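PDB 3QI7: putative transcriptional regulator from Clostridium difficile, which is of unknown function but has a periplasmic-binding-protein-like fold, and is thought to be a lipoprotein or regulator that may bind a sugar-like ligand. Local coordinates for residues 349-354 against 362-367; 117-122 against 134-139; 315-320 against 335-340. All blocks are in the same frame, centred on the assembly; numbering follows the deposited sequence.

In the fold
The three contacts lie in one lobe, around the mixed sheet, apart from the three-stranded parallel sheet of 159-164, 191-196 and 228-231. Contact 2 comes first along the sequence and pairs parallel strands 115-118 and 134-137; contact 3 follows, between helices 306-324 and 334-345; contact 1 comes last, in the hairpin of strands 349-353 and 361-370. Contacts 1 and 2 have centres about 11 Å apart and share the sheet, because strand 361-370 runs parallel beside 134-137. Contact 3 is centred about 13 Å from contact 1 and 14 Å from contact 2, meeting them through E338 and F351 and through A318 and I117. The C-terminal chain thus returns to complete the sheet begun by the N-terminal strands.

Contact 1 of 3, residues 349-354 against 362-367; sequences SEFTPL and QSVILS
Four backbone hydrogen bonds zip E350 to I365 and T352 to S363, the two hydrogen-bonded pairs of an antiparallel hairpin. E350 N gives to I365 O at 3.0 Å, and E350 O takes the amide of I365 in return; T352 N reaches S363 O at 2.9 Å, answered by S363 N to T352 O. T352 O has a second donor, a water 2.8 Å away that also bonds S363 OG, and this bridge ties the S363 side chain to the opposite strand. V364, of a non-hydrogen-bonded pair, turns its CA-H to E350 O (CA to O 3.3 Å), the carbonyl that also takes the amide of I365.

The side chains of S349, F351, P353, Q362, V364 and L366 share one face of the sheet. With its CG anti to the carbonyl carbon (chi1 -75°), F351 lays its ring alongside V364, whose CB sits over one ring face, 3.9 Å from the centroid, in a CH-pi contact shifted toward the rim. Q362 CB comes to the ring edge instead. Bent at chi2 (-80°), Q362 folds its amide back beside the P353 ring, with NE2 3.5 Å from P353 CB; that nitrogen is hydrogen-bonded to Y359 O in the loop that joins the two strands.

Helices 306-324 and 334-345 cover the F351 face, and E338 of the latter accepts a hydrogen bond from F351 N. Beyond the other face I365 packs on helix 140-153, while strand 134-137 runs parallel along the far edge of 361-370.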
loop_
_atom_site.group_PDB
_atom_site.type_symbol
_atom_site.label_atom_id
_atom_site.label_comp_id
_atom_site.label_asym_id
_atom_site.label_seq_id
_atom_site.Cartn_x
_atom_site.Cartn_y
_atom_site.Cartn_z
ATOM N N SER A 349 -9.720 7.435 6.669
ATOM C CA SER A 349 -8.295 7.497 6.472
ATOM C C SER A 349 -7.715 8.628 7.314
ATOM O O SER A 349 -8.438 9.475 7.781
ATOM C CB SER A 349 -8.003 7.802 4.973
ATOM O OG SER A 349 -8.499 9.084 4.572
ATOM N N GLU A 350 -6.405 8.639 7.475
ATOM C CA GLU A 350 -5.734 9.795 8.073
ATOM C C GLU A 350 -4.483 10.107 7.279
ATOM O O GLU A 350 -3.640 9.231 7.043
ATOM C CB GLU A 350 -5.385 9.550 9.554
ATOM C CG GLU A 350 -4.804 10.790 10.303
ATOM C CD GLU A 350 -4.272 10.441 11.704
ATOM O OE1 GLU A 350 -4.782 9.479 12.309
ATOM O OE2 GLU A 350 -3.340 11.103 12.203
ATOM N N PHE A 351 -4.373 11.379 6.865
ATOM C CA PHE A 351 -3.270 11.878 6.057
ATOM C C PHE A 351 -2.411 12.837 6.880
ATOM O O PHE A 351 -2.934 13.682 7.612
ATOM C CB PHE A 351 -3.789 12.632 4.812
ATOM C CG PHE A 351 -4.328 11.738 3.714
ATOM C CD1 PHE A 351 -5.605 11.165 3.820
ATOM C CD2 PHE A 351 -3.612 11.514 2.563
ATOM C CE1 PHE A 351 -6.110 10.350 2.811
ATOM C CE2 PHE A 351 -4.119 10.687 1.554
ATOM C CZ PHE A 351 -5.361 10.119 1.678
ATOM N N THR A 352 -1.098 12.702 6.758
ATOM C CA THR A 352 -0.150 13.479 7.546
ATOM C C THR A 352 0.925 14.090 6.650
ATOM O O THR A 352 1.562 13.363 5.898
ATOM C CB THR A 352 0.539 12.539 8.568
ATOM O OG1 THR A 352 -0.460 11.885 9.355
ATOM C CG2 THR A 352 1.498 13.322 9.480
ATOM N N PRO A 353 1.161 15.422 6.717
ATOM C CA PRO A 353 2.225 15.924 5.852
ATOM C C PRO A 353 3.627 15.460 6.292
ATOM O O PRO A 353 3.863 15.216 7.478
ATOM C CB PRO A 353 2.091 17.470 5.973
ATOM C CG PRO A 353 1.466 17.686 7.314
ATOM C CD PRO A 353 0.468 16.518 7.414
ATOM N N LEU A 354 4.558 15.368 5.349
ATOM C CA LEU A 354 5.967 15.017 5.667
ATOM C C LEU A 354 6.589 15.949 6.705
ATOM O O LEU A 354 7.184 15.490 7.659
ATOM C CB LEU A 354 6.825 15.021 4.399
ATOM C CG LEU A 354 8.280 14.529 4.522
ATOM C CD1 LEU A 354 8.329 13.055 5.024
ATOM C CD2 LEU A 354 8.966 14.681 3.183
ATOM N N GLN A 362 2.178 13.635 1.424
ATOM C CA GLN A 362 1.205 13.273 2.445
ATOM C C GLN A 362 1.240 11.776 2.620
ATOM O O GLN A 362 1.167 11.057 1.627
ATOM C CB GLN A 362 -0.201 13.710 2.021
ATOM C CG GLN A 362 -0.405 15.263 2.041
ATOM C CD GLN A 362 -0.675 15.850 3.413
ATOM O OE1 GLN A 362 -1.142 15.150 4.315
ATOM N NE2 GLN A 362 -0.453 17.176 3.562
ATOM N N SER A 363 1.447 11.304 3.851
ATOM C CA SER A 363 1.434 9.874 4.092
ATOM C C SER A 363 0.053 9.528 4.579
ATOM O O SER A 363 -0.628 10.384 5.141
ATOM C CB SER A 363 2.525 9.438 5.059
ATOM O OG SER A 363 2.313 9.963 6.337
ATOM N N VAL A 364 -0.355 8.280 4.379
ATOM C CA VAL A 364 -1.721 7.873 4.693
ATOM C C VAL A 364 -1.739 6.556 5.444
ATOM O O VAL A 364 -0.905 5.698 5.194
ATOM C CB VAL A 364 -2.615 7.787 3.392
ATOM C CG1 VAL A 364 -1.964 6.980 2.314
ATOM C CG2 VAL A 364 -4.013 7.226 3.675
ATOM N N ILE A 365 -2.676 6.427 6.378
ATOM C CA ILE A 365 -2.986 5.165 7.038
ATOM C C ILE A 365 -4.475 5.019 6.852
ATOM O O ILE A 365 -5.201 5.964 7.107
ATOM C CB ILE A 365 -2.697 5.176 8.587
ATOM C CG1 ILE A 365 -1.203 5.412 8.885
ATOM C CG2 ILE A 365 -3.200 3.852 9.256
ATOM C CD1 ILE A 365 -0.258 4.340 8.379
ATOM N N LEU A 366 -4.932 3.867 6.399
ATOM C CA LEU A 366 -6.386 3.651 6.239
ATOM C C LEU A 366 -7.014 3.206 7.553
ATOM O O LEU A 366 -6.321 2.683 8.420
ATOM C CB LEU A 366 -6.647 2.579 5.169
ATOM C CG LEU A 366 -6.140 2.983 3.796
ATOM C CD1 LEU A 366 -6.371 1.831 2.783
ATOM C CD2 LEU A 366 -6.840 4.274 3.341
ATOM N N SER A 367 -8.320 3.412 7.680
ATOM C CA SER A 367 -9.076 2.929 8.816
ATOM C C SER A 367 -8.983 1.435 8.912
ATOM O O SER A 367 -8.819 0.734 7.929
ATOM C CB SER A 367 -10.548 3.322 8.754
ATOM O OG SER A 367 -10.705 4.670 9.137
HETATM O O HOH W 1 4.001 12.002 6.309
#

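Contact 2 of 3, residues 117-122 against 134-139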
loop_
_atom_site.group_PDB
_atom_site.type_symbol
_atom_site.label_atom_id
_atom_site.label_comp_id
_atom_site.label_asym_id
_atom_site.label_seq_id
_atom_site.Cartn_x
_atom_site.Cartn_y
_atom_site.Cartn_z
ATOM N N ILE A 117 2.286 13.114 -10.069
ATOM C CA ILE A 117 1.878 12.529 -8.809
ATOM C C ILE A 117 2.652 11.221 -8.585
ATOM O O ILE A 117 2.654 10.341 -9.460
ATOM C CB ILE A 117 0.360 12.212 -8.800
ATOM C CG1 ILE A 117 -0.463 13.418 -9.259
ATOM C CG2 ILE A 117 -0.097 11.688 -7.413
ATOM C CD1 ILE A 117 -1.936 13.223 -9.173
ATOM N N SER A 118 3.349 11.131 -7.461
ATOM C CA SER A 118 3.948 9.882 -7.009
ATOM C C SER A 118 2.901 9.172 -6.117
ATOM O O SER A 118 2.238 9.803 -5.253
ATOM C CB SER A 118 5.296 10.123 -6.289
ATOM O OG SER A 118 5.151 10.873 -5.059
ATOM N N ALA A 119 2.750 7.871 -6.323
ATOM C CA ALA A 119 1.726 7.118 -5.645
ATOM C C ALA A 119 1.960 5.582 -5.558
ATOM O O ALA A 119 1.147 4.789 -6.003
ATOM C CB ALA A 119 0.389 7.450 -6.284
ATOM N N PRO A 120 3.080 5.145 -4.933
ATOM C CA PRO A 120 4.193 5.923 -4.411
ATOM C C PRO A 120 5.342 5.936 -5.399
ATOM O O PRO A 120 5.230 5.351 -6.469
ATOM C CB PRO A 120 4.605 5.106 -3.162
ATOM C CG PRO A 120 4.485 3.625 -3.681
ATOM C CD PRO A 120 3.253 3.693 -4.649
HETATM N N MSE A 121 6.424 6.641 -5.074
HETATM C CA MSE A 121 7.721 6.406 -5.729
HETATM C C MSE A 121 8.763 6.103 -4.628
HETATM O O MSE A 121 8.569 6.467 -3.464
HETATM C CB MSE A 121 8.130 7.598 -6.591
HETATM C CG MSE A 121 7.395 7.620 -7.953
HETATM SE SE MSE A 121 7.599 9.315 -8.931
HETATM C CE MSE A 121 9.526 9.275 -9.324
ATOM N N GLY A 122 9.854 5.437 -4.994
ATOM C CA GLY A 122 10.830 4.982 -4.025
ATOM C C GLY A 122 11.933 5.975 -3.750
ATOM O O GLY A 122 12.803 5.716 -2.916
ATOM N N VAL A 134 2.360 16.321 -6.466
ATOM C CA VAL A 134 1.618 15.653 -5.372
ATOM C C VAL A 134 2.279 14.315 -5.089
ATOM O O VAL A 134 2.600 13.574 -6.012
ATOM C CB VAL A 134 0.130 15.432 -5.723
ATOM C CG1 VAL A 134 -0.623 14.773 -4.547
ATOM C CG2 VAL A 134 -0.528 16.761 -6.102
ATOM N N ASN A 135 2.546 14.066 -3.817
ATOM C CA ASN A 135 3.256 12.879 -3.356
ATOM C C ASN A 135 2.482 12.172 -2.255
ATOM O O ASN A 135 2.173 12.762 -1.236
ATOM C CB ASN A 135 4.657 13.266 -2.894
ATOM C CG ASN A 135 5.459 13.918 -4.011
ATOM O OD1 ASN A 135 5.932 13.222 -4.915
ATOM N ND2 ASN A 135 5.549 15.258 -4.002
ATOM N N LEU A 136 2.155 10.914 -2.510
ATOM C CA LEU A 136 1.368 10.087 -1.633
ATOM C C LEU A 136 2.180 8.853 -1.312
ATOM O O LEU A 136 2.822 8.277 -2.199
ATOM C CB LEU A 136 0.106 9.645 -2.345
ATOM C CG LEU A 136 -0.774 10.758 -2.932
ATOM C CD1 LEU A 136 -1.921 10.114 -3.786
ATOM C CD2 LEU A 136 -1.310 11.643 -1.837
ATOM N N GLY A 137 2.218 8.484 -0.037
ATOM C CA GLY A 137 3.031 7.367 0.388
ATOM C C GLY A 137 2.649 6.887 1.767
ATOM O O GLY A 137 1.596 7.233 2.306
ATOM N N VAL A 138 3.519 6.068 2.327
ATOM C CA VAL A 138 3.331 5.540 3.663
ATOM C C VAL A 138 4.547 5.872 4.509
ATOM O O VAL A 138 5.673 5.853 4.019
ATOM C CB VAL A 138 3.107 4.026 3.635
ATOM C CG1 VAL A 138 1.826 3.695 2.858
ATOM C CG2 VAL A 138 4.308 3.304 3.047
ATOM N N SER A 139 4.306 6.182 5.781
ATOM C CA SER A 139 5.365 6.445 6.744
ATOM C C SER A 139 5.530 5.197 7.607
ATOM O O SER A 139 4.574 4.744 8.253
ATOM C CB SER A 139 5.011 7.670 7.588
ATOM O OG SER A 139 5.685 7.658 8.840
HETATM O O HOH W 2 5.397 8.829 -3.049
#
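S118 holds on to the neighbouring strand through both its backbone and its hydroxyl. Its N gives to V134 O at 2.9 Å, and its O receives L136 N at 3.0 Å. The hydroxyl, set between backbone N and carbonyl carbon (chi1 65°), donates to N135 OD1; the 2.5 Å between S118 OG and OD1 is suspiciously short, and its exact value is doubtful. At its other end the N135 amide is held by V132 O and N360 O, both taking hydrogen bonds from ND2. A water also donates to the S118 hydroxyl, 2.9 Å from OG. L136 O has P120 CA nearby, 3.5 Å away, just after the cis peptide bond that turns the chain out of the strand. On the face of I117 and V134 the contact is apolar, with CG1 and CG2 of I117 lying alongside V134 CB.

These are neighbouring strands of a beta-alpha-beta unit, linked through helix 125-131. P120 has no N-H to offer L136 O; instead the water donates to that oxygen and takes the N-H of M121. The chemistry implies a buried polar cluster on the S118/N135 face, its donors and acceptors matched by side chain, backbone and one water.

Contact 3 of 3, residues 315-320 against 335-340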
loop_
_atom_site.group_PDB
_atom_site.type_symbol
_atom_site.label_atom_id
_atom_site.label_comp_id
_atom_site.label_asym_id
_atom_site.label_seq_id
_atom_site.Cartn_x
_atom_site.Cartn_y
_atom_site.Cartn_z
ATOM N N ILE A 315 -5.108 8.486 -9.315
ATOM C CA ILE A 315 -5.847 8.655 -10.589
ATOM C C ILE A 315 -7.091 9.571 -10.411
ATOM O O ILE A 315 -7.320 10.477 -11.214
ATOM C CB ILE A 315 -6.234 7.287 -11.192
ATOM C CG1 ILE A 315 -4.963 6.528 -11.610
ATOM C CG2 ILE A 315 -7.188 7.461 -12.397
ATOM C CD1 ILE A 315 -5.159 5.044 -11.694
ATOM N N TYR A 316 -7.882 9.320 -9.373
ATOM C CA TYR A 316 -9.085 10.113 -9.095
ATOM C C TYR A 316 -8.732 11.564 -8.825
ATOM O O TYR A 316 -9.445 12.472 -9.262
ATOM C CB TYR A 316 -9.865 9.558 -7.887
ATOM C CG TYR A 316 -10.704 8.313 -8.144
ATOM C CD1 TYR A 316 -11.512 8.190 -9.264
ATOM C CD2 TYR A 316 -10.705 7.284 -7.247
ATOM C CE1 TYR A 316 -12.298 7.032 -9.482
ATOM C CE2 TYR A 316 -11.461 6.142 -7.450
ATOM C CZ TYR A 316 -12.259 6.021 -8.563
ATOM O OH TYR A 316 -12.989 4.865 -8.719
ATOM N N LEU A 317 -7.624 11.795 -8.116
ATOM C CA LEU A 317 -7.172 13.146 -7.796
ATOM C C LEU A 317 -6.729 13.870 -9.057
ATOM O O LEU A 317 -7.101 15.036 -9.279
ATOM C CB LEU A 317 -5.996 13.081 -6.804
ATOM C CG LEU A 317 -5.756 14.172 -5.776
ATOM C CD1 LEU A 317 -7.046 14.693 -5.112
ATOM C CD2 LEU A 317 -4.777 13.593 -4.734
ATOM N N ALA A 318 -5.897 13.202 -9.858
ATOM C CA ALA A 318 -5.436 13.787 -11.119
ATOM C C ALA A 318 -6.635 14.208 -11.976
ATOM O O ALA A 318 -6.704 15.329 -12.460
ATOM C CB ALA A 318 -4.544 12.804 -11.895
ATOM N N THR A 319 -7.587 13.305 -12.165
ATOM C CA THR A 319 -8.810 13.611 -12.944
ATOM C C THR A 319 -9.561 14.846 -12.411
ATOM O O THR A 319 -9.960 15.746 -13.175
ATOM C CB THR A 319 -9.735 12.377 -12.974
ATOM O OG1 THR A 319 -9.018 11.295 -13.577
ATOM C CG2 THR A 319 -11.033 12.660 -13.762
ATOM N N GLU A 320 -9.742 14.898 -11.098
ATOM C CA GLU A 320 -10.449 16.004 -10.471
ATOM C C GLU A 320 -9.670 17.292 -10.674
ATOM O O GLU A 320 -10.247 18.362 -10.929
ATOM C CB GLU A 320 -10.625 15.732 -8.979
ATOM C CG GLU A 320 -11.282 16.850 -8.157
ATOM C CD GLU A 320 -12.791 16.913 -8.307
ATOM O OE1 GLU A 320 -13.384 15.937 -8.799
ATOM O OE2 GLU A 320 -13.380 17.953 -7.907
ATOM N N ASP A 335 -7.425 17.363 5.537
ATOM C CA ASP A 335 -8.908 17.401 5.527
ATOM C C ASP A 335 -9.472 17.226 4.124
ATOM O O ASP A 335 -10.423 16.462 3.921
ATOM C CB ASP A 335 -9.470 18.689 6.154
ATOM C CG ASP A 335 -9.304 18.733 7.688
ATOM O OD1 ASP A 335 -9.150 17.660 8.340
ATOM O OD2 ASP A 335 -9.319 19.862 8.229
ATOM N N TYR A 336 -8.857 17.877 3.150
ATOM C CA TYR A 336 -9.269 17.715 1.765
ATOM C C TYR A 336 -9.141 16.262 1.291
ATOM O O TYR A 336 -10.071 15.692 0.719
ATOM C CB TYR A 336 -8.479 18.659 0.842
ATOM C CG TYR A 336 -8.931 18.531 -0.579
ATOM C CD1 TYR A 336 -8.432 17.521 -1.391
ATOM C CD2 TYR A 336 -9.900 19.386 -1.101
ATOM C CE1 TYR A 336 -8.871 17.365 -2.687
ATOM C CE2 TYR A 336 -10.340 19.244 -2.406
ATOM C CZ TYR A 336 -9.830 18.221 -3.183
ATOM O OH TYR A 336 -10.233 18.053 -4.471
ATOM N N LEU A 337 -7.987 15.652 1.551
ATOM C CA LEU A 337 -7.719 14.292 1.075
ATOM C C LEU A 337 -8.547 13.218 1.810
ATOM O O LEU A 337 -8.980 12.217 1.198
ATOM C CB LEU A 337 -6.217 14.009 1.190
ATOM C CG LEU A 337 -5.337 14.826 0.262
ATOM C CD1 LEU A 337 -3.886 14.840 0.751
ATOM C CD2 LEU A 337 -5.469 14.307 -1.172
ATOM N N GLU A 338 -8.803 13.432 3.094
ATOM C CA GLU A 338 -9.684 12.555 3.851
ATOM C C GLU A 338 -11.126 12.632 3.339
ATOM O O GLU A 338 -11.776 11.588 3.150
ATOM C CB GLU A 338 -9.584 12.852 5.360
ATOM C CG GLU A 338 -8.227 12.436 5.901
ATOM C CD GLU A 338 -7.918 12.935 7.303
ATOM O OE1 GLU A 338 -8.863 13.214 8.094
ATOM O OE2 GLU A 338 -6.708 13.031 7.595
ATOM N N ALA A 339 -11.626 13.838 3.106
ATOM C CA ALA A 339 -12.988 13.970 2.580
ATOM C C ALA A 339 -13.097 13.345 1.182
ATOM O O ALA A 339 -14.086 12.669 0.877
ATOM C CB ALA A 339 -13.441 15.463 2.579
ATOM N N PHE A 340 -12.088 13.588 0.334
ATOM C CA PHE A 340 -12.051 13.039 -1.036
ATOM C C PHE A 340 -12.004 11.511 -0.986
ATOM O O PHE A 340 -12.696 10.848 -1.767
ATOM C CB PHE A 340 -10.860 13.600 -1.793
ATOM C CG PHE A 340 -10.886 13.366 -3.289
ATOM C CD1 PHE A 340 -11.771 14.045 -4.097
ATOM C CD2 PHE A 340 -9.999 12.459 -3.885
ATOM C CE1 PHE A 340 -11.791 13.834 -5.492
ATOM C CE2 PHE A 340 -10.017 12.237 -5.288
ATOM C CZ PHE A 340 -10.887 12.939 -6.075
HETATM O O HOH W 3 -12.090 19.273 -5.525
#
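F340 drives its ring against the helix turn of Y316, L317 and E320, the tight part of the contact. Its CG is anti to the backbone N (chi1 -167°), which sends the ring straight out from its own helix. L317 CD1 lies over one face, 4.2 Å from the ring centroid, in a CH-pi contact displaced toward the rim, while Y316 O meets the ring edge, 3.5 Å from F340 CZ. E320 CB packs on F340 CZ, and L317 CD1 also meets the edge of the Y336 ring, 4.0 Å from Y336 CE1. Y316 CB touches F340 CE2 at 3.7 Å before its own ring turns off toward helix 26-42, where the hydroxyl bonds E38. The other methyl of L317, CD2, packs against L337 CD2 at 3.7 Å, the two leucines crossing at about a right angle.

Looser are the polar ends of E320 and Y336, both partly exposed residues. A water, in the plane of the Y336 ring, bridges E320 OE2 and Y336 OH. E320 OE1 has a long, weak ion pair with R344.

The segment axes come no closer than 12.1 Å, at an angle of 108°, so long side chains span the gap. This is a steep, side-chain-mediated helix crossing in the mixed-sheet lobe of a periplasmic-binding-protein-like alpha/beta fold, between helix 306-324, packed on the sheet, and helix 334-345, which leads into the C-terminal hairpin.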